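Side-chain contacts in YcgJ protein (Bacillus subtilis, PDB 1XXL), which probably acts as an S-adenosylmethionine-dependent methyltransferase whose substrate is unknown: residues Glu54-Glu57 / Val58-Phe62; Val107-Val110 / Ala111-Leu114; Glu135-Asn138 / His139-Leu143; Tyr168-Ile171 / Gln172-Asn175. All coordinates share one frame; numbering follows the deposited sequence.

Contact 1. Residues Glu54-Glu57 / Val58-Phe62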
loop_
_atom_site.group_PDB
_atom_site.type_symbol
_atom_site.label_atom_id
_atom_site.label_comp_id
_atom_site.label_asym_id
_atom_site.label_seq_id
_atom_site.Cartn_x
_atom_site.Cartn_y
_atom_site.Cartn_z
ATOM N N GLU A 54 14.476 11.537 4.549
ATOM C CA GLU A 54 13.776 12.728 4.107
ATOM C C GLU A 54 12.289 12.666 4.449
ATOM O O GLU A 54 11.726 13.638 4.918
ATOM C CB GLU A 54 14.035 12.988 2.604
ATOM C CG GLU A 54 14.186 11.716 1.686
ATOM C CD GLU A 54 15.649 11.135 1.509
ATOM O OE1 GLU A 54 15.990 10.816 0.325
ATOM O OE2 GLU A 54 16.420 10.954 2.504
HETATM N N MSE A 55 11.655 11.518 4.264
HETATM C CA MSE A 55 10.240 11.375 4.623
HETATM C C MSE A 55 10.029 11.380 6.131
HETATM O O MSE A 55 9.019 11.871 6.626
HETATM C CB MSE A 55 9.650 10.099 4.020
HETATM C CG MSE A 55 9.425 10.155 2.494
HETATM SE SE MSE A 55 8.405 11.784 1.874
HETATM C CE MSE A 55 9.862 12.774 1.147
ATOM N N VAL A 56 10.965 10.824 6.870
ATOM C CA VAL A 56 10.885 10.875 8.331
ATOM C C VAL A 56 10.871 12.348 8.824
ATOM O O VAL A 56 10.105 12.703 9.703
ATOM C CB VAL A 56 12.058 10.100 8.987
ATOM C CG1 VAL A 56 12.106 10.341 10.470
ATOM C CG2 VAL A 56 11.943 8.616 8.691
ATOM N N GLU A 57 11.722 13.182 8.239
ATOM C CA GLU A 57 11.787 14.602 8.609
ATOM C C GLU A 57 10.507 15.336 8.178
ATOM O O GLU A 57 9.944 16.110 8.945
ATOM C CB GLU A 57 13.040 15.250 8.009
ATOM C CG GLU A 57 14.390 14.724 8.580
ATOM C CD GLU A 57 14.548 14.915 10.113
ATOM O OE1 GLU A 57 13.923 15.834 10.688
ATOM O OE2 GLU A 57 15.292 14.132 10.753
ATOM N N VAL A 58 10.024 15.046 6.968
ATOM C CA VAL A 58 8.771 15.638 6.461
ATOM C C VAL A 58 7.595 15.268 7.366
ATOM O O VAL A 58 6.835 16.139 7.782
ATOM C CB VAL A 58 8.491 15.204 4.990
ATOM C CG1 VAL A 58 7.084 15.595 4.539
ATOM C CG2 VAL A 58 9.507 15.827 4.050
ATOM N N ALA A 59 7.451 13.989 7.699
ATOM C CA ALA A 59 6.334 13.570 8.544
ATOM C C ALA A 59 6.380 14.210 9.928
ATOM O O ALA A 59 5.348 14.642 10.444
ATOM C CB ALA A 59 6.249 12.037 8.648
ATOM N N SER A 60 7.565 14.271 10.530
ATOM C CA SER A 60 7.706 14.831 11.879
ATOM C C SER A 60 7.363 16.322 11.906
ATOM O O SER A 60 6.740 16.793 12.850
ATOM C CB SER A 60 9.117 14.646 12.440
ATOM O OG SER A 60 9.635 13.366 12.182
ATOM N N SER A 61 7.766 17.064 10.881
ATOM C CA SER A 61 7.462 18.492 10.859
ATOM C C SER A 61 5.977 18.716 10.577
ATOM O O SER A 61 5.387 19.642 11.117
ATOM C CB SER A 61 8.351 19.240 9.869
ATOM O OG SER A 61 8.033 18.876 8.549
ATOM N N PHE A 62 5.368 17.833 9.785
ATOM C CA PHE A 62 3.929 17.882 9.514
ATOM C C PHE A 62 3.081 17.626 10.783
ATOM O O PHE A 62 2.059 18.300 10.991
ATOM C CB PHE A 62 3.594 16.911 8.365
ATOM C CG PHE A 62 2.158 16.944 7.911
ATOM C CD1 PHE A 62 1.478 18.148 7.737
ATOM C CD2 PHE A 62 1.495 15.759 7.602
ATOM C CE1 PHE A 62 0.162 18.163 7.311
ATOM C CE2 PHE A 62 0.179 15.771 7.157
ATOM C CZ PHE A 62 -0.489 16.971 7.021
#
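Ser60 turns its hydroxyl back along the helix onto the carbonyl of Val56, one turn earlier, with OG 2.6 Å from Val56 O. This is helix 53-66, the helix of a beta-alpha-beta crossover between strands 45-50 and 71-75 in the Rossmann-like methyltransferase fold. The hydroxyl reaches the carbonyl because a first torsion of -43° swings OG away from the Ser60 carbonyl and back toward the preceding turn. Val56 O thus accepts twice, from Ser60 OG and from Ser60 N at 3.1 Å, and the two donors come from opposite faces of the carbonyl plane. An alanine at Ser60 would leave the backbone bond in place but would probably cost Val56 O its second donor on the helix flank. Serine suits this partly exposed position, since a short hydroxyl can be satisfied by the helix itself. Ser61 does likewise within its own turn, OG giving a bond to Val58 O at 3.1 Å.

On another flank the apolar pair is Met55, present as selenomethionine, and Val58: the methyl CE lies 4.2 Å from Val58 CG2. Further out, Ala59 and Ser60 touch Phe73 and Val56 touches Gln75, setting this side of the helix against strand 71-75; the small side chain of buried Ala59 probably allows this approach. Met55 N is held by Thr52 OG1, and its side chain comes about 3 Å from that of Asp50, a residue assigned to S-adenosylmethionine binding. Val58 directs its CG2 back to Glu54 O, 3.2 Å away.

Contact 2. Residues Val107-Val110 / Ala111-Leu114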
loop_
_atom_site.group_PDB
_atom_site.type_symbol
_atom_site.label_atom_id
_atom_site.label_comp_id
_atom_site.label_asym_id
_atom_site.label_seq_id
_atom_site.Cartn_x
_atom_site.Cartn_y
_atom_site.Cartn_z
ATOM N N VAL A 107 5.821 -9.581 5.800
ATOM C CA VAL A 107 4.653 -10.172 6.458
ATOM C C VAL A 107 5.036 -10.964 7.680
ATOM O O VAL A 107 4.308 -10.978 8.670
ATOM C CB VAL A 107 3.832 -11.084 5.502
ATOM C CG1 VAL A 107 2.663 -11.757 6.257
ATOM C CG2 VAL A 107 3.286 -10.266 4.334
ATOM N N ARG A 108 6.179 -11.640 7.611
ATOM C CA ARG A 108 6.682 -12.385 8.742
ATOM C C ARG A 108 6.974 -11.421 9.910
ATOM O O ARG A 108 6.650 -11.699 11.067
ATOM C CB ARG A 108 7.931 -13.172 8.294
ATOM C CG ARG A 108 8.455 -14.211 9.244
ATOM C CD ARG A 108 9.765 -14.857 8.701
ATOM N NE ARG A 108 9.734 -14.957 7.230
ATOM C CZ ARG A 108 10.802 -15.078 6.432
ATOM N NH1 ARG A 108 12.036 -15.183 6.935
ATOM N NH2 ARG A 108 10.631 -15.124 5.110
ATOM N N GLU A 109 7.563 -10.278 9.595
ATOM C CA GLU A 109 7.856 -9.243 10.595
ATOM C C GLU A 109 6.581 -8.587 11.149
ATOM O O GLU A 109 6.472 -8.377 12.360
ATOM C CB GLU A 109 8.789 -8.173 10.004
ATOM C CG GLU A 109 10.244 -8.567 9.988
ATOM C CD GLU A 109 10.872 -8.628 11.395
ATOM O OE1 GLU A 109 10.979 -9.764 11.919
ATOM O OE2 GLU A 109 11.248 -7.574 11.977
ATOM N N VAL A 110 5.633 -8.274 10.257
ATOM C CA VAL A 110 4.335 -7.754 10.657
ATOM C C VAL A 110 3.683 -8.711 11.649
ATOM O O VAL A 110 3.256 -8.279 12.712
ATOM C CB VAL A 110 3.396 -7.527 9.452
ATOM C CG1 VAL A 110 1.949 -7.394 9.887
ATOM C CG2 VAL A 110 3.833 -6.312 8.685
ATOM N N ALA A 111 3.619 -10.006 11.311
ATOM C CA ALA A 111 3.005 -10.974 12.202
ATOM C C ALA A 111 3.723 -11.050 13.539
ATOM O O ALA A 111 3.068 -11.166 14.584
ATOM C CB ALA A 111 2.939 -12.375 11.548
ATOM N N ARG A 112 5.057 -10.974 13.526
ATOM C CA ARG A 112 5.843 -11.049 14.761
ATOM C C ARG A 112 5.507 -9.913 15.741
ATOM O O ARG A 112 5.262 -10.161 16.913
ATOM C CB ARG A 112 7.358 -11.056 14.456
ATOM C CG ARG A 112 8.209 -11.059 15.674
ATOM C CD ARG A 112 9.681 -11.075 15.324
ATOM N NE ARG A 112 10.133 -9.796 14.812
ATOM C CZ ARG A 112 10.326 -8.708 15.555
ATOM N NH1 ARG A 112 10.099 -8.732 16.845
ATOM N NH2 ARG A 112 10.746 -7.592 14.997
ATOM N N VAL A 113 5.486 -8.677 15.247
ATOM C CA VAL A 113 5.261 -7.492 16.093
ATOM C C VAL A 113 3.791 -7.201 16.408
ATOM O O VAL A 113 3.503 -6.381 17.284
ATOM C CB VAL A 113 5.953 -6.194 15.530
ATOM C CG1 VAL A 113 7.425 -6.424 15.338
ATOM C CG2 VAL A 113 5.322 -5.705 14.240
ATOM N N LEU A 114 2.872 -7.860 15.696
ATOM C CA LEU A 114 1.443 -7.757 15.969
ATOM C C LEU A 114 1.097 -8.535 17.238
ATOM O O LEU A 114 1.578 -9.639 17.437
ATOM C CB LEU A 114 0.662 -8.294 14.750
ATOM C CG LEU A 114 -0.834 -8.038 14.583
ATOM C CD1 LEU A 114 -1.229 -6.559 14.753
ATOM C CD2 LEU A 114 -1.266 -8.550 13.201
#
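Glu109 and Arg112 run alongside each other in one direction, one turn apart near the end of helix 103-113 in the Rossmann-like methyltransferase domain. Arg112 takes the carboxylate with NE and one terminal nitrogen: NE reaches Glu109 OE1 at 3.0 Å and NH2 reaches OE2 at 3.1 Å, the second bond almost straight at 178°. Both oxygens lie in or near the guanidinium plane, yet the two flat groups are 35° apart, so NE meets OE1 from above the carboxylate plane. Bends bring the ends together, at chi2 in Glu109 and at chi3 (73°) in Arg112 after an extended start.

Neither group relies on the other alone. Glu109 OE2 also takes the backbone N of Leu81, while Arg112 NH1 pairs with Asp85 and with Phe83 O, so the pair ties the helix to the chain before strand 88-94. Such multiple bonds suit a buried glutamate, whose charge would otherwise probably be costly there.

Valines and leucine suit the side turned to the sheet: Val110, Val113 and Leu114 all touch Ile91, and Val110 and Leu114 also touch Phe120. Val113 serves both regions, its CG1 lying 3.4 Å above one face of the Arg112 guanidinium, offset toward the rim.

Contact 3. Residues Glu135-Asn138 / His139-Leu143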
loop_
_atom_site.group_PDB
_atom_site.type_symbol
_atom_site.label_atom_id
_atom_site.label_comp_id
_atom_site.label_asym_id
_atom_site.label_seq_id
_atom_site.Cartn_x
_atom_site.Cartn_y
_atom_site.Cartn_z
ATOM N N GLU A 135 1.386 -9.629 -15.046
ATOM C CA GLU A 135 2.544 -9.088 -15.742
ATOM C C GLU A 135 2.274 -7.698 -16.397
ATOM O O GLU A 135 3.100 -6.791 -16.326
ATOM C CB GLU A 135 2.899 -10.161 -16.752
ATOM C CG GLU A 135 4.028 -9.999 -17.657
ATOM C CD GLU A 135 4.215 -11.307 -18.467
ATOM O OE1 GLU A 135 4.707 -11.230 -19.622
ATOM O OE2 GLU A 135 3.832 -12.407 -17.945
ATOM N N PHE A 136 1.100 -7.523 -16.993
ATOM C CA PHE A 136 0.763 -6.268 -17.678
ATOM C C PHE A 136 0.792 -5.088 -16.712
ATOM O O PHE A 136 1.424 -4.060 -16.969
ATOM C CB PHE A 136 -0.622 -6.369 -18.320
ATOM C CG PHE A 136 -1.053 -5.115 -18.998
ATOM C CD1 PHE A 136 -1.783 -4.145 -18.310
ATOM C CD2 PHE A 136 -0.727 -4.887 -20.326
ATOM C CE1 PHE A 136 -2.165 -2.978 -18.947
ATOM C CE2 PHE A 136 -1.118 -3.732 -20.952
ATOM C CZ PHE A 136 -1.827 -2.781 -20.264
ATOM N N VAL A 137 0.113 -5.263 -15.587
ATOM C CA VAL A 137 -0.003 -4.207 -14.612
ATOM C C VAL A 137 1.295 -3.978 -13.853
ATOM O O VAL A 137 1.619 -2.838 -13.547
ATOM C CB VAL A 137 -1.218 -4.400 -13.671
ATOM C CG1 VAL A 137 -1.038 -5.575 -12.697
ATOM C CG2 VAL A 137 -1.515 -3.080 -12.925
ATOM N N ASN A 138 2.046 -5.041 -13.562
ATOM C CA ASN A 138 3.346 -4.861 -12.915
ATOM C C ASN A 138 4.350 -4.123 -13.795
ATOM O O ASN A 138 5.099 -3.242 -13.305
ATOM C CB ASN A 138 3.927 -6.191 -12.427
ATOM C CG ASN A 138 3.471 -6.528 -11.023
ATOM O OD1 ASN A 138 3.929 -5.911 -10.074
ATOM N ND2 ASN A 138 2.550 -7.485 -10.890
ATOM N N HIS A 139 4.365 -4.478 -15.074
ATOM C CA HIS A 139 5.188 -3.785 -16.059
ATOM C C HIS A 139 4.752 -2.308 -16.168
ATOM O O HIS A 139 5.601 -1.414 -16.168
ATOM C CB HIS A 139 5.112 -4.485 -17.433
ATOM C CG HIS A 139 6.081 -3.948 -18.440
ATOM N ND1 HIS A 139 7.447 -3.980 -18.250
ATOM C CD2 HIS A 139 5.885 -3.351 -19.640
ATOM C CE1 HIS A 139 8.052 -3.428 -19.291
ATOM N NE2 HIS A 139 7.124 -3.025 -20.143
ATOM N N LEU A 140 3.444 -2.050 -16.253
ATOM C CA LEU A 140 2.954 -0.665 -16.366
ATOM C C LEU A 140 3.461 0.177 -15.208
ATOM O O LEU A 140 4.000 1.263 -15.403
ATOM C CB LEU A 140 1.441 -0.611 -16.416
ATOM C CG LEU A 140 0.756 0.764 -16.426
ATOM C CD1 LEU A 140 1.107 1.565 -17.675
ATOM C CD2 LEU A 140 -0.725 0.561 -16.341
ATOM N N ASN A 141 3.315 -0.341 -13.997
ATOM C CA ASN A 141 3.712 0.403 -12.811
ATOM C C ASN A 141 5.257 0.544 -12.665
ATOM O O ASN A 141 5.751 1.593 -12.215
ATOM C CB ASN A 141 3.055 -0.205 -11.571
ATOM C CG ASN A 141 1.572 0.188 -11.435
ATOM O OD1 ASN A 141 1.176 1.330 -11.693
ATOM N ND2 ASN A 141 0.768 -0.747 -11.020
ATOM N N ARG A 142 6.012 -0.480 -13.065
ATOM C CA ARG A 142 7.477 -0.391 -13.040
ATOM C C ARG A 142 8.029 0.620 -14.076
ATOM O O ARG A 142 9.037 1.276 -13.837
ATOM C CB ARG A 142 8.122 -1.775 -13.255
ATOM C CG ARG A 142 9.518 -1.938 -12.590
ATOM C CD ARG A 142 9.877 -3.480 -12.377
ATOM N NE ARG A 142 8.937 -4.298 -11.546
ATOM C CZ ARG A 142 8.229 -5.367 -11.967
ATOM N NH1 ARG A 142 8.279 -5.777 -13.228
ATOM N NH2 ARG A 142 7.437 -6.038 -11.119
ATOM N N LEU A 143 7.379 0.730 -15.223
ATOM C CA LEU A 143 7.801 1.685 -16.255
ATOM C C LEU A 143 7.724 3.105 -15.694
ATOM O O LEU A 143 8.600 3.945 -15.941
ATOM C CB LEU A 143 6.912 1.572 -17.496
ATOM C CG LEU A 143 7.190 0.410 -18.452
ATOM C CD1 LEU A 143 6.134 0.341 -19.518
ATOM C CD2 LEU A 143 8.547 0.584 -19.115
#
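Arg142 folds its guanidinium back over the carbonyl of Asn138, whose O sits 4.0 Å from the plane and over its centre. The chain sets out with CG anti to the backbone N (chi1 -152°) and then bends at chi3, bringing NH2 to 3.7 Å from Asn138 CB. The side-chain amide of Asn138 and the guanidinium are nearly parallel, 10° apart, although the two side chains run at a slant to each other. Their polar ends are held elsewhere: Arg142 NH2 by Val149 O, Asn138 OD1 by Glu151 N and His148 NE2, and Asn138 ND2 by Asp134 O. An asparagine suits this buried place because its amide can both accept and donate.

Helix 131-144 thus holds the 148-151 region through Asn138, Asn141 and Arg142, Asn141 ND2 donating to Glu151 OE2, while another side packs on helix 191-202 and strand 222-236. There Val137 and Asn141 run alongside each other, Val137 CG2 3.8 Å from Asn141 ND2, and both touch Leu227. Leu140 is apolar, as befits its contacts with Ile197, Phe225 and Trp183. His139 meets the ring of His200 edge-to-face, while Leu143 CG lies 3.8 Å above one face of the His139 ring, offset toward its rim.

Contact 4. Residues Tyr168-Ile171 / Gln172-Asn175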
loop_
_atom_site.group_PDB
_atom_site.type_symbol
_atom_site.label_atom_id
_atom_site.label_comp_id
_atom_site.label_asym_id
_atom_site.label_seq_id
_atom_site.Cartn_x
_atom_site.Cartn_y
_atom_site.Cartn_z
ATOM N N TYR A 168 -7.242 -14.241 7.107
ATOM C CA TYR A 168 -7.384 -13.320 5.967
ATOM C C TYR A 168 -8.843 -12.945 5.737
ATOM O O TYR A 168 -9.710 -13.808 5.703
ATOM C CB TYR A 168 -6.822 -13.970 4.698
ATOM C CG TYR A 168 -7.030 -13.234 3.363
ATOM C CD1 TYR A 168 -8.244 -13.304 2.671
ATOM C CD2 TYR A 168 -5.978 -12.517 2.767
ATOM C CE1 TYR A 168 -8.417 -12.655 1.439
ATOM C CE2 TYR A 168 -6.138 -11.884 1.556
ATOM C CZ TYR A 168 -7.356 -11.939 0.901
ATOM O OH TYR A 168 -7.476 -11.303 -0.309
ATOM N N GLN A 169 -9.095 -11.655 5.524
ATOM C CA GLN A 169 -10.411 -11.193 5.109
ATOM C C GLN A 169 -10.259 -10.068 4.106
ATOM O O GLN A 169 -9.524 -9.115 4.338
ATOM C CB GLN A 169 -11.208 -10.720 6.328
ATOM C CG GLN A 169 -12.656 -10.505 6.056
ATOM C CD GLN A 169 -13.449 -10.113 7.301
ATOM O OE1 GLN A 169 -12.969 -10.237 8.433
ATOM N NE2 GLN A 169 -14.679 -9.647 7.085
ATOM N N ASP A 170 -10.938 -10.209 2.980
ATOM C CA ASP A 170 -11.123 -9.136 2.007
ATOM C C ASP A 170 -12.266 -8.201 2.503
ATOM O O ASP A 170 -13.440 -8.567 2.550
ATOM C CB ASP A 170 -11.366 -9.760 0.613
ATOM C CG ASP A 170 -12.058 -8.824 -0.364
ATOM O OD1 ASP A 170 -12.098 -7.584 -0.167
ATOM O OD2 ASP A 170 -12.604 -9.353 -1.359
ATOM N N ILE A 171 -11.901 -7.009 2.931
ATOM C CA ILE A 171 -12.885 -6.059 3.434
ATOM C C ILE A 171 -13.624 -5.330 2.289
ATOM O O ILE A 171 -14.852 -5.207 2.314
ATOM C CB ILE A 171 -12.242 -5.048 4.415
ATOM C CG1 ILE A 171 -11.550 -5.771 5.594
ATOM C CG2 ILE A 171 -13.290 -4.027 4.907
ATOM C CD1 ILE A 171 -12.463 -6.551 6.512
ATOM N N GLN A 172 -12.886 -4.843 1.300
ATOM C CA GLN A 172 -13.491 -4.218 0.137
ATOM C C GLN A 172 -12.488 -4.192 -0.984
ATOM O O GLN A 172 -11.293 -3.983 -0.757
ATOM C CB GLN A 172 -13.924 -2.773 0.438
ATOM C CG GLN A 172 -14.837 -2.136 -0.628
ATOM C CD GLN A 172 -15.090 -0.651 -0.373
ATOM O OE1 GLN A 172 -14.176 0.108 -0.085
ATOM N NE2 GLN A 172 -16.339 -0.236 -0.474
ATOM N N LYS A 173 -13.014 -4.389 -2.186
ATOM C CA LYS A 173 -12.298 -4.282 -3.431
ATOM C C LYS A 173 -12.915 -3.139 -4.218
ATOM O O LYS A 173 -14.132 -2.936 -4.187
ATOM C CB LYS A 173 -12.492 -5.555 -4.261
ATOM C CG LYS A 173 -11.813 -6.769 -3.757
ATOM C CD LYS A 173 -12.164 -7.961 -4.666
ATOM C CE LYS A 173 -11.342 -9.172 -4.294
ATOM N NZ LYS A 173 -11.777 -10.437 -4.992
ATOM N N TRP A 174 -12.090 -2.391 -4.927
ATOM C CA TRP A 174 -12.596 -1.319 -5.781
ATOM C C TRP A 174 -11.617 -1.059 -6.891
ATOM O O TRP A 174 -10.432 -1.416 -6.780
ATOM C CB TRP A 174 -12.870 -0.050 -4.952
ATOM C CG TRP A 174 -11.658 0.598 -4.381
ATOM C CD1 TRP A 174 -10.946 1.623 -4.930
ATOM C CD2 TRP A 174 -11.027 0.292 -3.128
ATOM N NE1 TRP A 174 -9.894 1.956 -4.109
ATOM C CE2 TRP A 174 -9.924 1.162 -2.994
ATOM C CE3 TRP A 174 -11.284 -0.640 -2.107
ATOM C CZ2 TRP A 174 -9.087 1.135 -1.880
ATOM C CZ3 TRP A 174 -10.450 -0.662 -0.999
ATOM C CH2 TRP A 174 -9.368 0.205 -0.905
ATOM N N ASN A 175 -12.125 -0.472 -7.972
ATOM C CA ASN A 175 -11.294 0.007 -9.090
ATOM C C ASN A 175 -10.749 1.367 -8.713
ATOM O O ASN A 175 -11.506 2.268 -8.343
ATOM C CB ASN A 175 -12.106 0.103 -10.390
ATOM C CG ASN A 175 -12.277 -1.254 -11.085
ATOM O OD1 ASN A 175 -11.627 -2.236 -10.735
ATOM N ND2 ASN A 175 -13.129 -1.296 -12.097
#
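Asp170 reaches across a classic beta bulge to Lys173, in strand 166-179 of the mixed sheet. At the bulge Ile171 and Gln172 both face Leu231 of the antiparallel strand 222-236, and the backbones of both are hydrogen-bonded to it. The extra residue breaks the simple alternation of sides, which helps to put Asp170 and Lys173, three apart, within touch.

From CB, which points toward the following residues, the aspartate passes to CG, set anti to the backbone N (chi1 159°) and 4.0 Å from Lys173 CG. There the carboxylate divides. OD1 lies near the bulge backbone, 3.2 Å from Gln172 N, but the angle is too poor for a hydrogen bond. OD2 lies along the lysine's methylenes, with Lys173 CD at 3.6 Å, and the ammonium beyond them makes a long salt bridge with it.

The two side chains cross at about a right angle, the lysine extended beyond CG, so the carboxylate meets its flank more than its end. Without the carboxylate's charge, as with an asparagine here, the Lys173 ammonium is likely to lose this distant counter-charge. A lysine suits this exposed place, where its side chain also touches Leu154 of helix 154-163 and Tyr126. Gln172 of the bulge and Trp174 after it both touch Leu12 of helix 7-17, and Ile171 touches Thr16. At the tip, Asp170 OD2 comes nearest to the lysine at CE, 3.2 Å away, whereas Lys173 NZ stands 3.9 Å from the same oxygen.

Contacts 2 and 3 are largely buried, while contacts 1 and 4 lie at the surface. Contacts 1 and 2 belong to two helices of the methyltransferase domain, their centres about 25 Å apart, and contact 1 adjoins the presumed cofactor site. Contacts 2, 3 and 4 all meet the long strand 222-236. Their chemistry follows place: surface contact 1 spends its hydroxyls on the helix's own carbonyls, and contact 4 has a loose ion pair. Contact 2 has a two-bond salt bridge with a buried glutamate, and contact 3 has buried amides, its arginine at the surface; both send polar groups to partners beyond their helix, contact 2 while also pairing within it.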